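Local coordinates for DNA mismatch repair protein MUTS (Thermus aquaticus, PDB 1EWQ) that recognises mismatched base pairs in DNA and, with a weak ATPase activity, takes part in their repair, at residues V674-R688 and Y697-K709. Sequence-based numbering, arbitrary orientation.
Sequences VAIATAVAEALHERR and YFELTALGLPRLK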
loop_
_atom_site.group_PDB
_atom_site.type_symbol
_atom_site.label_atom_id
_atom_site.label_comp_id
_atom_site.label_asym_id
_atom_site.label_seq_id
_atom_site.Cartn_x
_atom_site.Cartn_y
_atom_site.Cartn_z
ATOM N N VAL C 674 -11.766 40.797 -2.436
ATOM C CA VAL C 674 -10.811 41.896 -2.523
ATOM C C VAL C 674 -10.623 42.597 -1.176
ATOM O O VAL C 674 -9.505 42.962 -0.811
ATOM C CB VAL C 674 -11.259 42.911 -3.608
ATOM C CG1 VAL C 674 -10.394 44.161 -3.570
ATOM C CG2 VAL C 674 -11.175 42.254 -4.978
ATOM N N ALA C 675 -11.719 42.771 -0.442
ATOM C CA ALA C 675 -11.684 43.420 0.867
ATOM C C ALA C 675 -10.818 42.640 1.845
ATOM O O ALA C 675 -9.989 43.219 2.534
ATOM C CB ALA C 675 -13.089 43.547 1.429
ATOM N N ILE C 676 -11.026 41.325 1.906
ATOM C CA ILE C 676 -10.259 40.477 2.814
ATOM C C ILE C 676 -8.795 40.463 2.394
ATOM O O ILE C 676 -7.896 40.590 3.227
ATOM C CB ILE C 676 -10.761 39.011 2.807
ATOM C CG1 ILE C 676 -12.264 38.961 3.096
ATOM C CG2 ILE C 676 -10.006 38.201 3.860
ATOM C CD1 ILE C 676 -12.660 39.518 4.458
ATOM N N ALA C 677 -8.556 40.299 1.097
ATOM C CA ALA C 677 -7.185 40.268 0.606
ATOM C C ALA C 677 -6.461 41.566 0.964
ATOM O O ALA C 677 -5.281 41.542 1.310
ATOM C CB ALA C 677 -7.170 40.050 -0.903
ATOM N N THR C 678 -7.180 42.689 0.894
ATOM C CA THR C 678 -6.607 44.007 1.200
ATOM C C THR C 678 -6.263 44.203 2.672
ATOM O O THR C 678 -5.160 44.659 3.012
ATOM C CB THR C 678 -7.556 45.154 0.786
ATOM O OG1 THR C 678 -7.706 45.173 -0.638
ATOM C CG2 THR C 678 -6.992 46.488 1.235
ATOM N N ALA C 679 -7.211 43.874 3.542
ATOM C CA ALA C 679 -7.016 44.003 4.981
ATOM C C ALA C 679 -5.835 43.141 5.403
ATOM O O ALA C 679 -5.014 43.549 6.221
ATOM C CB ALA C 679 -8.288 43.569 5.730
ATOM N N VAL C 680 -5.762 41.934 4.849
ATOM C CA VAL C 680 -4.673 41.020 5.161
ATOM C C VAL C 680 -3.362 41.616 4.658
ATOM O O VAL C 680 -2.359 41.601 5.362
ATOM C CB VAL C 680 -4.893 39.635 4.501
ATOM C CG1 VAL C 680 -3.640 38.783 4.644
ATOM C CG2 VAL C 680 -6.090 38.932 5.158
ATOM N N ALA C 681 -3.377 42.151 3.440
ATOM C CA ALA C 681 -2.173 42.757 2.872
ATOM C C ALA C 681 -1.684 43.916 3.735
ATOM O O ALA C 681 -0.494 44.011 4.038
ATOM C CB ALA C 681 -2.442 43.248 1.447
ATOM N N GLU C 682 -2.601 44.794 4.142
ATOM C CA GLU C 682 -2.225 45.946 4.963
ATOM C C GLU C 682 -1.647 45.537 6.308
ATOM O O GLU C 682 -0.681 46.147 6.795
ATOM C CB GLU C 682 -3.433 46.868 5.191
ATOM C CG GLU C 682 -4.025 47.445 3.906
ATOM C CD GLU C 682 -5.184 48.403 4.159
ATOM O OE1 GLU C 682 -5.854 48.279 5.209
ATOM O OE2 GLU C 682 -5.433 49.267 3.292
ATOM N N ALA C 683 -2.230 44.508 6.919
ATOM C CA ALA C 683 -1.744 44.055 8.221
ATOM C C ALA C 683 -0.332 43.494 8.101
ATOM O O ALA C 683 0.499 43.713 8.974
ATOM C CB ALA C 683 -2.686 43.007 8.812
ATOM N N LEU C 684 -0.057 42.775 7.018
ATOM C CA LEU C 684 1.279 42.221 6.846
ATOM C C LEU C 684 2.252 43.342 6.495
ATOM O O LEU C 684 3.435 43.273 6.821
ATOM C CB LEU C 684 1.278 41.123 5.775
ATOM C CG LEU C 684 0.786 39.778 6.318
ATOM C CD1 LEU C 684 0.469 38.818 5.185
ATOM C CD2 LEU C 684 1.854 39.201 7.240
ATOM N N HIS C 685 1.741 44.375 5.832
ATOM C CA HIS C 685 2.565 45.529 5.486
ATOM C C HIS C 685 2.931 46.230 6.807
ATOM O O HIS C 685 4.101 46.532 7.055
ATOM C CB HIS C 685 1.791 46.483 4.576
ATOM C CG HIS C 685 2.446 47.815 4.410
ATOM N ND1 HIS C 685 3.400 48.064 3.444
ATOM C CD2 HIS C 685 2.304 48.967 5.105
ATOM C CE1 HIS C 685 3.813 49.314 3.550
ATOM N NE2 HIS C 685 3.164 49.883 4.549
ATOM N N GLU C 686 1.923 46.471 7.651
ATOM C CA GLU C 686 2.125 47.098 8.960
ATOM C C GLU C 686 3.085 46.239 9.791
ATOM O O GLU C 686 3.939 46.755 10.509
ATOM C CB GLU C 686 0.803 47.201 9.742
ATOM C CG GLU C 686 -0.286 48.062 9.131
ATOM C CD GLU C 686 -1.638 47.877 9.847
ATOM O OE1 GLU C 686 -1.671 48.023 11.096
ATOM O OE2 GLU C 686 -2.660 47.589 9.167
ATOM N N ARG C 687 2.917 44.921 9.706
ATOM C CA ARG C 687 3.767 43.997 10.454
ATOM C C ARG C 687 5.231 44.143 10.045
ATOM O O ARG C 687 6.130 43.856 10.830
ATOM C CB ARG C 687 3.313 42.546 10.227
ATOM C CG ARG C 687 3.968 41.527 11.158
ATOM C CD ARG C 687 3.641 41.849 12.619
ATOM N NE ARG C 687 2.200 41.971 12.829
ATOM C CZ ARG C 687 1.372 40.942 12.989
ATOM N NH1 ARG C 687 1.831 39.697 12.978
ATOM N NH2 ARG C 687 0.073 41.160 13.147
ATOM N N ARG C 688 5.453 44.598 8.816
ATOM C CA ARG C 688 6.788 44.784 8.257
ATOM C C ARG C 688 7.517 43.471 7.953
ATOM O O ARG C 688 8.741 43.452 7.800
ATOM C CB ARG C 688 7.660 45.657 9.172
ATOM C CG ARG C 688 7.150 47.088 9.347
ATOM C CD ARG C 688 8.100 47.942 10.200
ATOM N NE ARG C 688 9.107 48.640 9.394
ATOM C CZ ARG C 688 10.293 48.146 9.055
ATOM N NH1 ARG C 688 10.652 46.931 9.452
ATOM N NH2 ARG C 688 11.125 48.873 8.316
ATOM N N TYR C 697 -5.630 39.707 -8.170
ATOM C CA TYR C 697 -6.275 40.988 -7.901
ATOM C C TYR C 697 -5.450 42.194 -8.332
ATOM O O TYR C 697 -4.476 42.565 -7.666
ATOM C CB TYR C 697 -6.595 41.102 -6.411
ATOM C CG TYR C 697 -7.665 40.140 -5.934
ATOM C CD1 TYR C 697 -7.678 39.692 -4.619
ATOM C CD2 TYR C 697 -8.701 39.736 -6.782
ATOM C CE1 TYR C 697 -8.692 38.876 -4.152
ATOM C CE2 TYR C 697 -9.729 38.916 -6.324
ATOM C CZ TYR C 697 -9.718 38.492 -5.007
ATOM O OH TYR C 697 -10.729 37.693 -4.520
ATOM N N PHE C 698 -5.822 42.798 -9.456
ATOM C CA PHE C 698 -5.113 43.989 -9.913
ATOM C C PHE C 698 -5.407 45.076 -8.884
ATOM O O PHE C 698 -4.611 45.985 -8.673
ATOM C CB PHE C 698 -5.616 44.459 -11.286
ATOM C CG PHE C 698 -5.113 43.642 -12.444
ATOM C CD1 PHE C 698 -5.748 42.456 -12.810
ATOM C CD2 PHE C 698 -4.011 44.073 -13.185
ATOM C CE1 PHE C 698 -5.303 41.708 -13.899
ATOM C CE2 PHE C 698 -3.555 43.329 -14.280
ATOM C CZ PHE C 698 -4.205 42.143 -14.637
ATOM N N GLU C 699 -6.567 44.967 -8.244
ATOM C CA GLU C 699 -6.961 45.943 -7.250
ATOM C C GLU C 699 -5.910 46.090 -6.142
ATOM O O GLU C 699 -5.683 47.191 -5.650
ATOM C CB GLU C 699 -8.349 45.600 -6.668
ATOM C CG GLU C 699 -8.702 44.127 -6.665
ATOM C CD GLU C 699 -9.180 43.622 -8.023
ATOM O OE1 GLU C 699 -10.393 43.741 -8.336
ATOM O OE2 GLU C 699 -8.329 43.114 -8.777
ATOM N N LEU C 700 -5.247 44.997 -5.771
ATOM C CA LEU C 700 -4.222 45.054 -4.723
ATOM C C LEU C 700 -2.958 45.788 -5.176
ATOM O O LEU C 700 -2.232 46.344 -4.353
ATOM C CB LEU C 700 -3.839 43.645 -4.260
ATOM C CG LEU C 700 -4.912 42.824 -3.533
ATOM C CD1 LEU C 700 -4.321 41.484 -3.070
ATOM C CD2 LEU C 700 -5.414 43.599 -2.341
ATOM N N THR C 701 -2.701 45.797 -6.482
ATOM C CA THR C 701 -1.502 46.454 -7.013
ATOM C C THR C 701 -1.446 47.973 -6.834
ATOM O O THR C 701 -0.372 48.570 -6.918
ATOM C CB THR C 701 -1.323 46.173 -8.516
ATOM O OG1 THR C 701 -2.312 46.892 -9.259
ATOM C CG2 THR C 701 -1.465 44.678 -8.801
ATOM N N ALA C 702 -2.584 48.604 -6.575
ATOM C CA ALA C 702 -2.597 50.056 -6.424
ATOM C C ALA C 702 -2.853 50.611 -5.022
ATOM O O ALA C 702 -3.210 51.774 -4.881
ATOM C CB ALA C 702 -3.604 50.652 -7.400
ATOM N N LEU C 703 -2.663 49.811 -3.982
ATOM C CA LEU C 703 -2.912 50.316 -2.636
ATOM C C LEU C 703 -1.946 51.444 -2.269
ATOM O O LEU C 703 -0.869 51.570 -2.858
ATOM C CB LEU C 703 -2.805 49.177 -1.623
ATOM C CG LEU C 703 -3.795 48.039 -1.865
ATOM C CD1 LEU C 703 -3.569 46.925 -0.850
ATOM C CD2 LEU C 703 -5.208 48.580 -1.771
ATOM N N GLY C 704 -2.341 52.271 -1.306
ATOM C CA GLY C 704 -1.491 53.370 -0.877
ATOM C C GLY C 704 -0.612 52.950 0.291
ATOM O O GLY C 704 -0.762 53.456 1.416
ATOM N N LEU C 705 0.295 52.008 0.020
ATOM C CA LEU C 705 1.209 51.491 1.027
ATOM C C LEU C 705 2.635 51.812 0.595
ATOM O O LEU C 705 3.047 51.493 -0.519
ATOM C CB LEU C 705 1.002 49.983 1.193
ATOM C CG LEU C 705 -0.434 49.598 1.587
ATOM C CD1 LEU C 705 -0.572 48.094 1.672
ATOM C CD2 LEU C 705 -0.788 50.235 2.929
ATOM N N PRO C 706 3.404 52.470 1.478
ATOM C CA PRO C 706 4.791 52.863 1.218
ATOM C C PRO C 706 5.781 51.745 0.926
ATOM O O PRO C 706 6.723 51.937 0.159
ATOM C CB PRO C 706 5.163 53.660 2.462
ATOM C CG PRO C 706 4.306 53.066 3.514
ATOM C CD PRO C 706 2.985 52.909 2.818
ATOM N N ARG C 707 5.575 50.583 1.532
ATOM C CA ARG C 707 6.483 49.469 1.316
ATOM C C ARG C 707 5.878 48.387 0.421
ATOM O O ARG C 707 6.308 47.234 0.448
ATOM C CB ARG C 707 6.914 48.876 2.659
ATOM C CG ARG C 707 7.734 49.822 3.532
ATOM C CD ARG C 707 8.115 49.152 4.853
ATOM N NE ARG C 707 6.942 48.792 5.659
ATOM C CZ ARG C 707 6.276 49.637 6.441
ATOM N NH1 ARG C 707 6.659 50.911 6.549
ATOM N NH2 ARG C 707 5.214 49.215 7.113
ATOM N N LEU C 708 4.878 48.762 -0.372
ATOM C CA LEU C 708 4.258 47.817 -1.284
ATOM C C LEU C 708 5.038 47.846 -2.588
ATOM O O LEU C 708 5.276 48.913 -3.152
ATOM C CB LEU C 708 2.792 48.186 -1.543
ATOM C CG LEU C 708 1.947 47.274 -2.450
ATOM C CD1 LEU C 708 0.467 47.643 -2.329
ATOM C CD2 LEU C 708 2.388 47.415 -3.891
ATOM N N LYS C 709 5.451 46.672 -3.055
ATOM C CA LYS C 709 6.188 46.568 -4.305
ATOM C C LYS C 709 5.469 45.627 -5.275
ATOM O O LYS C 709 4.934 44.592 -4.876
ATOM C CB LYS C 709 7.613 46.059 -4.061
ATOM C CG LYS C 709 8.423 45.955 -5.336
ATOM C CD LYS C 709 9.763 45.239 -5.130
ATOM C CE LYS C 709 10.731 46.065 -4.300
ATOM N NZ LYS C 709 12.019 45.349 -4.148
#
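The imidazole of His685 is sandwiched: Leu705 CB sits over one face, 3.8 Å from the ring centroid in a CH-pi contact, and the guanidinium of Arg707 lies flat on the other, planes 11° apart. Arg707 N meets the ring edge in plane. With CG anti to the backbone N (chi1 168°), His685 swings its ring off the helix into this slot between turn residues, which suits a flat side chain. The far face of the guanidinium is covered by Arg688 CG, while its edge turns to the helix end, where Arg707 NH2 donates a nearly straight bond (2.9 Å, 170°) to His685 O. That oxygen also accepts from Arg688 N of the Schellman motif, the two donors coming from opposite faces of the carbonyl. A leucine in place of Arg707 would probably leave His685 O without its side-chain donor and the imidazole without its flat cover.

At the other end, Val674 CG2 stands over the centre of the Tyr697 ring, and Ala677 CB, small enough to let the tyrosine close in, touches its edge at 3.8 Å from Tyr697 CD1. Leu700 CD2 packs at 3.3 Å on Thr678 OG1, whose hydroxyl is bonded back to Val674 O. Between the ends, Leu703 CD1 reaches Thr678 CG2 (4.0 Å).

In this P-loop ATPase domain, the contact lays the loop between strands 690-694 and 708-716 along helix 670-687. Leu700 and Leu705 also touch strand 578-582, the helix's Val680 and Leu684 pack on helix 638-652 and strand 657-662, and Glu682 forms a salt bridge with Arg754 of the second subunit.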